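Local coordinates for DNA repair protein XRCC1 (PDB 3LQC) that acts as a scaffold that assembles DNA single-strand break repair complexes and binds poly-ADP-ribose chains, limiting PARP1 activity, at residues V9-S14 with V46-K51; D16-A21 with F146-S151; V58-D63 with R109-D114; V70-S75 with K123-V128. All coordinates share one frame; numbering follows the deposited sequence.

In the fold
This chain is the N-terminal domain of XRCC1, in which two beta sheets pack against each other. Contacts 1 and 4 belong to the five-stranded mixed sheet and meet where Leu47 N stands 2.7 Å from Val128 O. Contact 3 belongs to the three-stranded antiparallel sheet; its centre is about 17 Å from that of contact 4, yet Ile60 CD1 touches Val70 CG2 at 4.2 Å. Contact 2 sets helix 17-25 on the same sheet, Arg148 N lying 2.7 Å from Asp59 O, and a disulfide, Cys12 SG to Cys20 SG at 2.0 Å, ties it to contact 1. Two bound groups lie near the contacts: sodium at Ser74 of contact 4, and a carbonate, probably from the crystallisation liquor, about 5 Å from the Val46 side chain.

Contact 1: V9-S14 with V46-K51; sequences VVSCSS and VLQLEK
Val9 to Cys12 run parallel to Val46 to Leu49 as adjacent strands, the two short axes approaching to 4.7 Å with 30° between their directions. Val10 supplies the evidence for the register: its N donates to Val46 O at 2.9 Å, and its O accepts from Gln48 N at 2.8 Å. One residue of the edge strand thus binds the two neighbours of Leu47, the pattern of a parallel pair, and Cys12 N continues it by donating to Gln48 O.

On the face holding Val9, Ser11, Val46 and Gln48, the glutamine does most of the work. With CG anti to the carbonyl carbon (chi1 -68°) and the chain extended beyond it, the amide is carried across toward strand 7-12. Its NE2 end lies 3.5 Å from Val9 CG1, while OE1 takes a weak hydrogen bond from Ser11 OG at 3.3 Å. Val9 and Val46 point the same way and touch flank to flank, CG1 to CG1, at 4.2 Å.

The face of Val10, Cys12, Leu47 and Leu49 is apolar. Cys12 SG rests 3.7 Å from Leu47 CB and 3.8 Å from Leu49 CD2, while a methyl of Val10 lies alongside the end of Leu47. Helix 17-25 packs on this face through Ser17, Cys20 and Leu24.

The chemistry therefore differs between the faces: a weak polar link near solvent on one, and on the other a buried sulfur, set among leucine carbons, whose bond to Cys20 SG joins the edge strand covalently to the helix covering it in this oxidised form.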
# COMPACT_ATOMS: atom_id res chain seq x y z
N VAL A 9 1.69 25.95 -16.11
CA VAL A 9 1.02 25.70 -17.37
C VAL A 9 1.85 26.24 -18.54
O VAL A 9 2.34 27.37 -18.49
CB VAL A 9 -0.39 26.35 -17.38
CG1 VAL A 9 -1.18 25.95 -18.60
CG2 VAL A 9 -1.14 25.96 -16.11
N VAL A 10 2.02 25.43 -19.58
CA VAL A 10 2.67 25.92 -20.79
C VAL A 10 1.99 25.45 -22.06
O VAL A 10 1.36 24.38 -22.08
CB VAL A 10 4.17 25.53 -20.87
CG1 VAL A 10 4.89 25.91 -19.59
CG2 VAL A 10 4.33 24.06 -21.19
N SER A 11 2.14 26.25 -23.11
CA SER A 11 1.68 25.92 -24.45
C SER A 11 2.76 25.20 -25.22
O SER A 11 3.91 25.63 -25.24
CB SER A 11 1.27 27.19 -25.19
OG SER A 11 0.37 27.95 -24.41
N CYS A 12 2.39 24.10 -25.87
CA CYS A 12 3.32 23.29 -26.66
C CYS A 12 3.02 23.50 -28.13
O CYS A 12 2.47 22.62 -28.80
CB CYS A 12 3.13 21.81 -26.34
SG CYS A 12 3.18 21.44 -24.60
N SER A 13 3.37 24.68 -28.63
CA SER A 13 2.88 25.09 -29.94
C SER A 13 3.35 24.20 -31.08
O SER A 13 2.59 23.37 -31.58
CB SER A 13 3.22 26.54 -30.19
OG SER A 13 2.49 27.35 -29.28
N SER A 14 4.59 24.38 -31.49
CA SER A 14 5.09 23.60 -32.62
C SER A 14 5.95 22.45 -32.11
O SER A 14 7.08 22.24 -32.55
CB SER A 14 5.86 24.48 -33.60
OG SER A 14 4.99 25.43 -34.18
N VAL A 46 1.50 21.57 -16.55
CA VAL A 46 0.48 21.21 -17.51
C VAL A 46 0.96 21.53 -18.91
O VAL A 46 1.40 22.65 -19.19
CB VAL A 46 -0.85 21.93 -17.23
CG1 VAL A 46 -1.78 21.80 -18.44
CG2 VAL A 46 -1.50 21.37 -15.98
N LEU A 47 0.90 20.53 -19.78
CA LEU A 47 1.23 20.70 -21.18
C LEU A 47 -0.07 20.91 -21.94
O LEU A 47 -0.93 20.03 -21.97
CB LEU A 47 1.94 19.47 -21.74
CG LEU A 47 3.17 18.88 -21.05
CD1 LEU A 47 3.63 17.65 -21.84
CD2 LEU A 47 4.29 19.90 -20.92
N GLN A 48 -0.20 22.09 -22.52
CA GLN A 48 -1.31 22.42 -23.40
C GLN A 48 -0.91 22.09 -24.83
O GLN A 48 -0.14 22.81 -25.46
CB GLN A 48 -1.63 23.90 -23.28
CG GLN A 48 -2.20 24.29 -21.94
CD GLN A 48 -2.56 25.76 -21.88
OE1 GLN A 48 -1.90 26.60 -22.50
NE2 GLN A 48 -3.62 26.07 -21.15
N LEU A 49 -1.45 20.99 -25.34
CA LEU A 49 -1.10 20.53 -26.67
C LEU A 49 -1.94 21.23 -27.73
O LEU A 49 -3.13 21.46 -27.53
CB LEU A 49 -1.29 19.02 -26.76
CG LEU A 49 -0.61 18.23 -25.65
CD1 LEU A 49 -0.84 16.75 -25.88
CD2 LEU A 49 0.87 18.54 -25.62
N GLU A 50 -1.30 21.57 -28.85
CA GLU A 50 -2.01 22.19 -29.96
C GLU A 50 -2.85 21.14 -30.67
O GLU A 50 -4.00 21.38 -31.03
CB GLU A 50 -1.02 22.83 -30.93
CG GLU A 50 -1.64 23.90 -31.82
CD GLU A 50 -0.72 24.35 -32.94
OE1 GLU A 50 0.51 24.11 -32.86
OE2 GLU A 50 -1.22 24.95 -33.91
N LYS A 51 -2.28 19.96 -30.86
CA LYS A 51 -3.02 18.87 -31.46
C LYS A 51 -3.23 17.78 -30.41
O LYS A 51 -2.28 17.34 -29.76
CB LYS A 51 -2.28 18.31 -32.68

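Contact 2: D16-A21 with F146-S151; sequences DSTHCA and FVRFHS
Thr18 has chi1 at -61°, which places OG1 anti to the carbonyl carbon and CG2 anti to the backbone N, so that the two branches reach different residues of strand 143-150. The hydroxyl accepts from Phe149 N at 3.0 Å, with an N-H...O angle of 156°, and the methyl crosses the Arg148 side chain, CG2 to CG 4.0 Å. The Phe149 ring packs against the first turn of the helix: Ser17 OG approaches CD2 obliquely at 3.3 Å, and Thr18 N lies at the ring edge, in plane. The hydrogen bond of the Ser17 hydroxyl is to Glu53 OE2; its approach to the ring is packing. One turn on, Ala21 CB meets Val147 CG1 at 3.6 Å.

Asp16 occupies the N-cap. Its OD1 accepts from His19 N at 3.1 Å and from His19 ND1 at 3.0 Å, and the two donors come from opposite faces of the carboxylate, which should restrict rotation of that group.

Helix 17-21 and strand 146-150 run almost antiparallel, at 168°, with axes 7.1 Å apart. This is an N-capped helix packed against strands of both sheets, 42-49 and 143-150, in a fold consistent with the galactose-binding-like clan.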
# COMPACT_ATOMS: atom_id res chain seq x y z
N ASP A 16 5.36 18.35 -29.96
CA ASP A 16 4.53 17.38 -29.28
C ASP A 16 4.85 17.34 -27.79
O ASP A 16 5.87 17.88 -27.35
CB ASP A 16 4.63 15.98 -29.92
CG ASP A 16 6.01 15.35 -29.76
OD1 ASP A 16 6.95 16.03 -29.31
OD2 ASP A 16 6.14 14.15 -30.09
N SER A 17 3.96 16.73 -27.02
CA SER A 17 4.12 16.61 -25.57
C SER A 17 5.56 16.32 -25.13
O SER A 17 6.10 16.98 -24.24
CB SER A 17 3.22 15.50 -25.06
OG SER A 17 3.51 14.30 -25.74
N THR A 18 6.17 15.32 -25.76
CA THR A 18 7.54 14.94 -25.45
C THR A 18 8.53 16.10 -25.63
O THR A 18 9.36 16.34 -24.76
CB THR A 18 7.99 13.75 -26.30
OG1 THR A 18 7.16 12.62 -26.02
CG2 THR A 18 9.45 13.41 -26.01
N HIS A 19 8.43 16.80 -26.75
CA HIS A 19 9.34 17.92 -27.03
C HIS A 19 9.04 19.10 -26.11
O HIS A 19 9.94 19.81 -25.65
CB HIS A 19 9.21 18.36 -28.49
CG HIS A 19 10.13 17.64 -29.43
ND1 HIS A 19 9.89 16.36 -29.88
CD2 HIS A 19 11.30 18.03 -30.01
CE1 HIS A 19 10.86 15.99 -30.69
NE2 HIS A 19 11.73 16.98 -30.79
N CYS A 20 7.76 19.31 -25.86
CA CYS A 20 7.32 20.39 -25.00
C CYS A 20 7.87 20.20 -23.58
O CYS A 20 8.39 21.14 -22.98
CB CYS A 20 5.80 20.44 -24.98
SG CYS A 20 5.13 21.90 -24.24
N ALA A 21 7.77 18.98 -23.07
CA ALA A 21 8.30 18.65 -21.75
C ALA A 21 9.82 18.85 -21.66
O ALA A 21 10.31 19.54 -20.77
CB ALA A 21 7.94 17.22 -21.37
N PHE A 146 12.96 13.85 -16.79
CA PHE A 146 12.32 13.76 -18.08
C PHE A 146 11.01 13.01 -18.00
O PHE A 146 10.78 12.22 -17.09
CB PHE A 146 13.26 13.10 -19.10
CG PHE A 146 13.54 11.65 -18.83
CD1 PHE A 146 12.60 10.68 -19.14
CD2 PHE A 146 14.75 11.25 -18.29
CE1 PHE A 146 12.85 9.35 -18.91
CE2 PHE A 146 15.01 9.92 -18.04
CZ PHE A 146 14.06 8.96 -18.36
N VAL A 147 10.13 13.31 -18.94
CA VAL A 147 8.93 12.52 -19.14
C VAL A 147 8.75 12.41 -20.65
O VAL A 147 8.85 13.41 -21.37
CB VAL A 147 7.69 13.15 -18.47
CG1 VAL A 147 7.58 14.63 -18.83
CG2 VAL A 147 6.44 12.39 -18.85
N ARG A 148 8.52 11.20 -21.13
CA ARG A 148 8.31 10.98 -22.55
C ARG A 148 6.97 10.29 -22.79
O ARG A 148 6.59 9.37 -22.07
CB ARG A 148 9.44 10.15 -23.15
CG ARG A 148 10.75 10.88 -23.19
CD ARG A 148 11.91 9.91 -23.31
NE ARG A 148 13.15 10.58 -22.94
CZ ARG A 148 14.18 9.97 -22.36
NH1 ARG A 148 14.11 8.67 -22.06
NH2 ARG A 148 15.27 10.67 -22.06
N PHE A 149 6.27 10.76 -23.81
CA PHE A 149 5.01 10.18 -24.19
C PHE A 149 5.15 9.59 -25.58
O PHE A 149 5.68 10.23 -26.49
CB PHE A 149 3.91 11.25 -24.16
CG PHE A 149 3.89 12.03 -22.88
CD1 PHE A 149 3.26 11.52 -21.76
CD2 PHE A 149 4.52 13.25 -22.79
CE1 PHE A 149 3.25 12.23 -20.57
CE2 PHE A 149 4.51 13.97 -21.62
CZ PHE A 149 3.88 13.45 -20.50
N HIS A 150 4.70 8.35 -25.72
CA HIS A 150 4.81 7.65 -26.99
C HIS A 150 3.44 7.54 -27.64
O HIS A 150 2.46 7.16 -27.00
CB HIS A 150 5.45 6.28 -26.78
CG HIS A 150 6.80 6.35 -26.14
ND1 HIS A 150 7.93 6.74 -26.83
CD2 HIS A 150 7.20 6.10 -24.87
CE1 HIS A 150 8.97 6.71 -26.01
NE2 HIS A 150 8.55 6.33 -24.82
N SER A 151 3.40 7.88 -28.92
CA SER A 151 2.15 7.96 -29.65
C SER A 151 2.29 7.24 -30.99
O SER A 151 3.39 7.13 -31.53
CB SER A 151 1.79 9.43 -29.87
OG SER A 151 2.06 10.19 -28.69
O HOH W 1 10.66 14.59 -22.66

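Contact 3: V58-D63 with R109-D114; sequences VDIGND and RMFGPD
Phe111 and Val58 form a hydrogen-bonded antiparallel pair, and the phenylalanine side chain can be followed outward from there. CB, the first atom, lies 3.5 Å from Val58 O. Chi1 of -54° places CG beside the backbone N, and chi2 of 82° turns the ring so that its edge meets that oxygen, in plane. CB, CG and CD1 all pass along Val58 O, CD1 at 3.3 Å. Further along this side, CE1 meets Ile60 CD1 obliquely at 4.2 Å. On the other side, CE2 sits 3.8 Å above the Arg109 guanidinium plane, offset toward its rim, and Leu88 and Ser91 of strand 85-92 also touch the side chain.

The backbone gives the register. Phe111 N donates to Val58 O at 2.7 Å and Val58 N to Phe111 O at 2.9 Å. In the next such pair, Ile60 N donates to Arg109 O at 2.9 Å and Arg109 N to Ile60 O at 3.0 Å. Between these pairs, Asp59 faces Met110 as a non-hydrogen-bonded pair; how its carboxylate sits against the thioether is doubtful, because the aspartate has two conformers. One of the two hydrogen-bonds His150 NE2 through OD2. Arg109 NH1 bonds Ser92 O and makes a salt bridge to an acidic side chain of a neighbouring chain.

Strand 57-63 is the middle strand of its three-stranded sheet, with 108-111 along one edge and 143-150 along the other. Val58, Ile60 and Phe111 share one face: Val58 meets Val147 and Phe149, while Ile60 and Phe111 reach Leu88 across the sandwich.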
# COMPACT_ATOMS: atom_id res chain seq x y z
N VAL A 58 4.26 5.74 -21.41
CA VAL A 58 4.91 6.88 -20.77
C VAL A 58 6.19 6.48 -20.04
O VAL A 58 6.17 5.56 -19.23
CB VAL A 58 3.97 7.54 -19.75
CG1 VAL A 58 4.63 8.76 -19.13
CG2 VAL A 58 2.65 7.92 -20.40
N ASP A 59 7.29 7.16 -20.35
CA ASP A 59 8.55 6.94 -19.64
C ASP A 59 8.84 8.15 -18.76
O ASP A 59 8.75 9.29 -19.22
CB ASP A 59 9.71 6.74 -20.62
CG ASP A 59 9.48 5.59 -21.59
OD1 ASP A 59 8.68 4.68 -21.28
OD2 ASP A 59 10.11 5.61 -22.67
N ILE A 60 9.19 7.90 -17.51
CA ILE A 60 9.38 8.97 -16.54
C ILE A 60 10.72 8.85 -15.85
O ILE A 60 11.06 7.79 -15.33
CB ILE A 60 8.26 8.96 -15.49
CG1 ILE A 60 6.92 9.27 -16.15
CG2 ILE A 60 8.56 9.95 -14.37
CD1 ILE A 60 5.77 9.24 -15.21
N GLY A 61 11.49 9.93 -15.86
CA GLY A 61 12.76 9.98 -15.18
C GLY A 61 12.66 10.90 -13.99
O GLY A 61 12.49 12.11 -14.15
N ASN A 62 12.76 10.34 -12.79
CA ASN A 62 12.55 11.12 -11.59
C ASN A 62 13.67 12.11 -11.34
O ASN A 62 14.80 11.92 -11.78
CB ASN A 62 12.37 10.22 -10.37
CG ASN A 62 12.02 11.01 -9.11
OD1 ASN A 62 11.28 11.99 -9.17
ND2 ASN A 62 12.55 10.58 -7.98
N ASP A 63 13.34 13.20 -10.66
CA ASP A 63 14.36 14.08 -10.12
C ASP A 63 13.98 14.49 -8.71
O ASP A 63 13.74 15.67 -8.43
CB ASP A 63 14.55 15.32 -10.99
CG ASP A 63 15.63 16.25 -10.45
OD1 ASP A 63 16.62 15.74 -9.87
OD2 ASP A 63 15.49 17.48 -10.60
N ARG A 109 11.25 4.89 -14.68
CA ARG A 109 10.28 3.83 -14.88
C ARG A 109 9.55 4.01 -16.21
O ARG A 109 9.17 5.13 -16.56
CB ARG A 109 9.28 3.77 -13.72
CG ARG A 109 9.94 3.60 -12.36
CD ARG A 109 8.92 3.55 -11.24
NE ARG A 109 7.99 2.44 -11.39
CZ ARG A 109 6.91 2.29 -10.65
NH1 ARG A 109 6.63 3.18 -9.71
NH2 ARG A 109 6.10 1.26 -10.85
N MET A 110 9.39 2.91 -16.93
CA MET A 110 8.65 2.89 -18.18
C MET A 110 7.28 2.33 -17.89
O MET A 110 7.16 1.35 -17.16
CB MET A 110 9.35 1.99 -19.20
CG MET A 110 10.88 2.05 -19.17
SD MET A 110 11.54 3.59 -19.82
CE MET A 110 13.29 3.24 -19.91
N PHE A 111 6.25 2.94 -18.46
CA PHE A 111 4.88 2.47 -18.27
C PHE A 111 4.21 2.21 -19.61
O PHE A 111 3.69 3.13 -20.24
CB PHE A 111 4.07 3.47 -17.44
CG PHE A 111 4.71 3.84 -16.13
CD1 PHE A 111 5.71 4.80 -16.07
CD2 PHE A 111 4.32 3.22 -14.95
CE1 PHE A 111 6.31 5.13 -14.87
CE2 PHE A 111 4.92 3.55 -13.74
CZ PHE A 111 5.92 4.52 -13.70
N GLY A 112 4.23 0.96 -20.05
CA GLY A 112 3.63 0.58 -21.32
C GLY A 112 2.12 0.56 -21.24
O GLY A 112 1.55 0.83 -20.18
N PRO A 113 1.46 0.22 -22.35
CA PRO A 113 -0.00 0.27 -22.40
C PRO A 113 -0.57 -0.45 -21.20
O PRO A 113 -1.63 -0.11 -20.66
CB PRO A 113 -0.34 -0.51 -23.67
CG PRO A 113 0.87 -0.40 -24.52
CD PRO A 113 2.05 -0.32 -23.59
N ASP A 114 0.16 -1.47 -20.78
CA ASP A 114 -0.28 -2.37 -19.74
C ASP A 114 -0.45 -1.66 -18.41
O ASP A 114 -1.33 -2.00 -17.61
CB ASP A 114 0.75 -3.49 -19.59
CG ASP A 114 0.35 -4.49 -18.56
OD1 ASP A 114 -0.86 -4.80 -18.47
OD2 ASP A 114 1.24 -4.98 -17.83

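Contact 4: V70-S75 with K123-V128; sequences VLVGSS and KRWDRV. With NA (sodium ion), chain C.
Trp125 carries Val72 on one face of its indole and backbone at its edge. Val72 CG2 stands 3.4 Å from the centroid of the five-membered ring and 13° off its normal, a CH-pi contact, while Gly73 O and Ser74 N lie at the rim, in plane. The Arg127 guanidinium has Ser75 CB 3.2 Å above one face, offset toward the rim; in its own plane, NH1 donates to Asp126 O.

The Asp126 carboxylate holds the start of the loop after strand 67-73. Its grip rests mainly on OD1, which accepts from Ser75 N at 2.8 Å through its syn lone pair. OD2 accepts from Ser75 OG, also on the syn side, at a notably short 2.5 Å. Asp126 N, at 3.2 Å, and Arg127 N, at 3.0 Å, both donate to Gly73 O, which defines a classic beta bulge. Gly73 N returns a bond to Arg127 O. Just beyond, Ser74 O binds sodium at 2.8 Å, with the carbonyls of Ala76 and Gly78.

Strand 67-73 lies between 125-133 and 85-92, where Val72 touches Leu87. Before the bulge, Trp125 NE1 hydrogen-bonds Ala120 O of helix 118-121; past it, Val128 packs on Leu47 and Leu49 of strand 42-49.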
# COMPACT_ATOMS: atom_id res chain seq x y z
N VAL A 70 0.20 11.06 -13.82
CA VAL A 70 -0.08 11.72 -15.08
C VAL A 70 -1.57 11.69 -15.36
O VAL A 70 -2.18 10.63 -15.39
CB VAL A 70 0.69 11.11 -16.27
CG1 VAL A 70 0.31 11.81 -17.58
CG2 VAL A 70 2.19 11.21 -16.04
N LEU A 71 -2.15 12.87 -15.53
CA LEU A 71 -3.56 12.98 -15.86
C LEU A 71 -3.72 13.66 -17.22
O LEU A 71 -2.82 14.37 -17.69
CB LEU A 71 -4.33 13.75 -14.78
CG LEU A 71 -4.08 13.30 -13.34
CD1 LEU A 71 -2.95 14.11 -12.71
CD2 LEU A 71 -5.35 13.40 -12.49
N VAL A 72 -4.85 13.44 -17.86
CA VAL A 72 -5.09 13.99 -19.19
C VAL A 72 -6.43 14.69 -19.21
O VAL A 72 -7.31 14.37 -18.42
CB VAL A 72 -5.08 12.91 -20.26
CG1 VAL A 72 -3.65 12.56 -20.64
CG2 VAL A 72 -5.83 11.68 -19.77
N GLY A 73 -6.57 15.65 -20.11
CA GLY A 73 -7.81 16.40 -20.19
C GLY A 73 -8.09 16.84 -21.61
O GLY A 73 -7.21 16.81 -22.47
N SER A 74 -9.32 17.25 -21.85
CA SER A 74 -9.74 17.66 -23.17
C SER A 74 -10.23 19.09 -23.05
O SER A 74 -11.20 19.35 -22.35
CB SER A 74 -10.87 16.75 -23.65
OG SER A 74 -10.91 16.68 -25.06
N SER A 75 -9.56 20.02 -23.71
CA SER A 75 -9.83 21.44 -23.51
C SER A 75 -11.18 21.87 -24.06
O SER A 75 -11.86 22.71 -23.47
CB SER A 75 -8.70 22.30 -24.10
OG SER A 75 -8.72 22.27 -25.52
N LYS A 123 -8.22 7.16 -25.35
CA LYS A 123 -8.72 8.42 -25.88
C LYS A 123 -7.62 9.37 -26.31
O LYS A 123 -6.43 9.05 -26.19
CB LYS A 123 -9.63 9.10 -24.87
CG LYS A 123 -10.88 8.31 -24.56
CD LYS A 123 -11.87 9.17 -23.78
CE LYS A 123 -13.22 8.50 -23.65
NZ LYS A 123 -14.30 9.52 -23.47
N ARG A 124 -8.01 10.52 -26.83
CA ARG A 124 -7.04 11.54 -27.23
C ARG A 124 -7.23 12.77 -26.35
O ARG A 124 -8.33 13.04 -25.86
CB ARG A 124 -7.21 11.91 -28.70
CG ARG A 124 -7.11 10.72 -29.63
CD ARG A 124 -7.35 11.10 -31.08
NE ARG A 124 -7.09 9.96 -31.95
CZ ARG A 124 -5.90 9.69 -32.48
NH1 ARG A 124 -4.86 10.48 -32.24
NH2 ARG A 124 -5.75 8.63 -33.26
N TRP A 125 -6.14 13.51 -26.15
CA TRP A 125 -6.13 14.54 -25.14
C TRP A 125 -5.25 15.69 -25.59
O TRP A 125 -4.27 15.47 -26.29
CB TRP A 125 -5.57 13.96 -23.84
CG TRP A 125 -6.24 12.69 -23.42
CD1 TRP A 125 -5.80 11.41 -23.63
CD2 TRP A 125 -7.48 12.57 -22.71
NE1 TRP A 125 -6.68 10.51 -23.09
CE2 TRP A 125 -7.72 11.19 -22.53
CE3 TRP A 125 -8.41 13.50 -22.23
CZ2 TRP A 125 -8.86 10.73 -21.87
CZ3 TRP A 125 -9.54 13.03 -21.58
CH2 TRP A 125 -9.75 11.65 -21.40
N ASP A 126 -5.61 16.91 -25.20
CA ASP A 126 -4.73 18.04 -25.49
C ASP A 126 -4.30 18.75 -24.21
O ASP A 126 -3.71 19.82 -24.25
CB ASP A 126 -5.38 19.02 -26.47
CG ASP A 126 -6.62 19.69 -25.92
OD1 ASP A 126 -7.08 19.31 -24.83
OD2 ASP A 126 -7.14 20.60 -26.59
N ARG A 127 -4.60 18.13 -23.07
CA ARG A 127 -4.05 18.56 -21.79
C ARG A 127 -3.35 17.39 -21.08
O ARG A 127 -3.94 16.33 -20.87
CB ARG A 127 -5.14 19.14 -20.90
CG ARG A 127 -5.81 20.37 -21.48
CD ARG A 127 -4.85 21.54 -21.56
NE ARG A 127 -5.51 22.73 -22.11
CZ ARG A 127 -5.48 23.07 -23.39
NH1 ARG A 127 -4.82 22.33 -24.27
NH2 ARG A 127 -6.11 24.17 -23.80
N VAL A 128 -2.08 17.59 -20.75
CA VAL A 128 -1.33 16.61 -19.99
C VAL A 128 -0.81 17.24 -18.69
O VAL A 128 -0.03 18.18 -18.71
CB VAL A 128 -0.15 16.03 -20.80
CG1 VAL A 128 0.39 14.79 -20.12
CG2 VAL A 128 -0.59 15.69 -22.23
NA NA C . -13.93 18.77 -21.90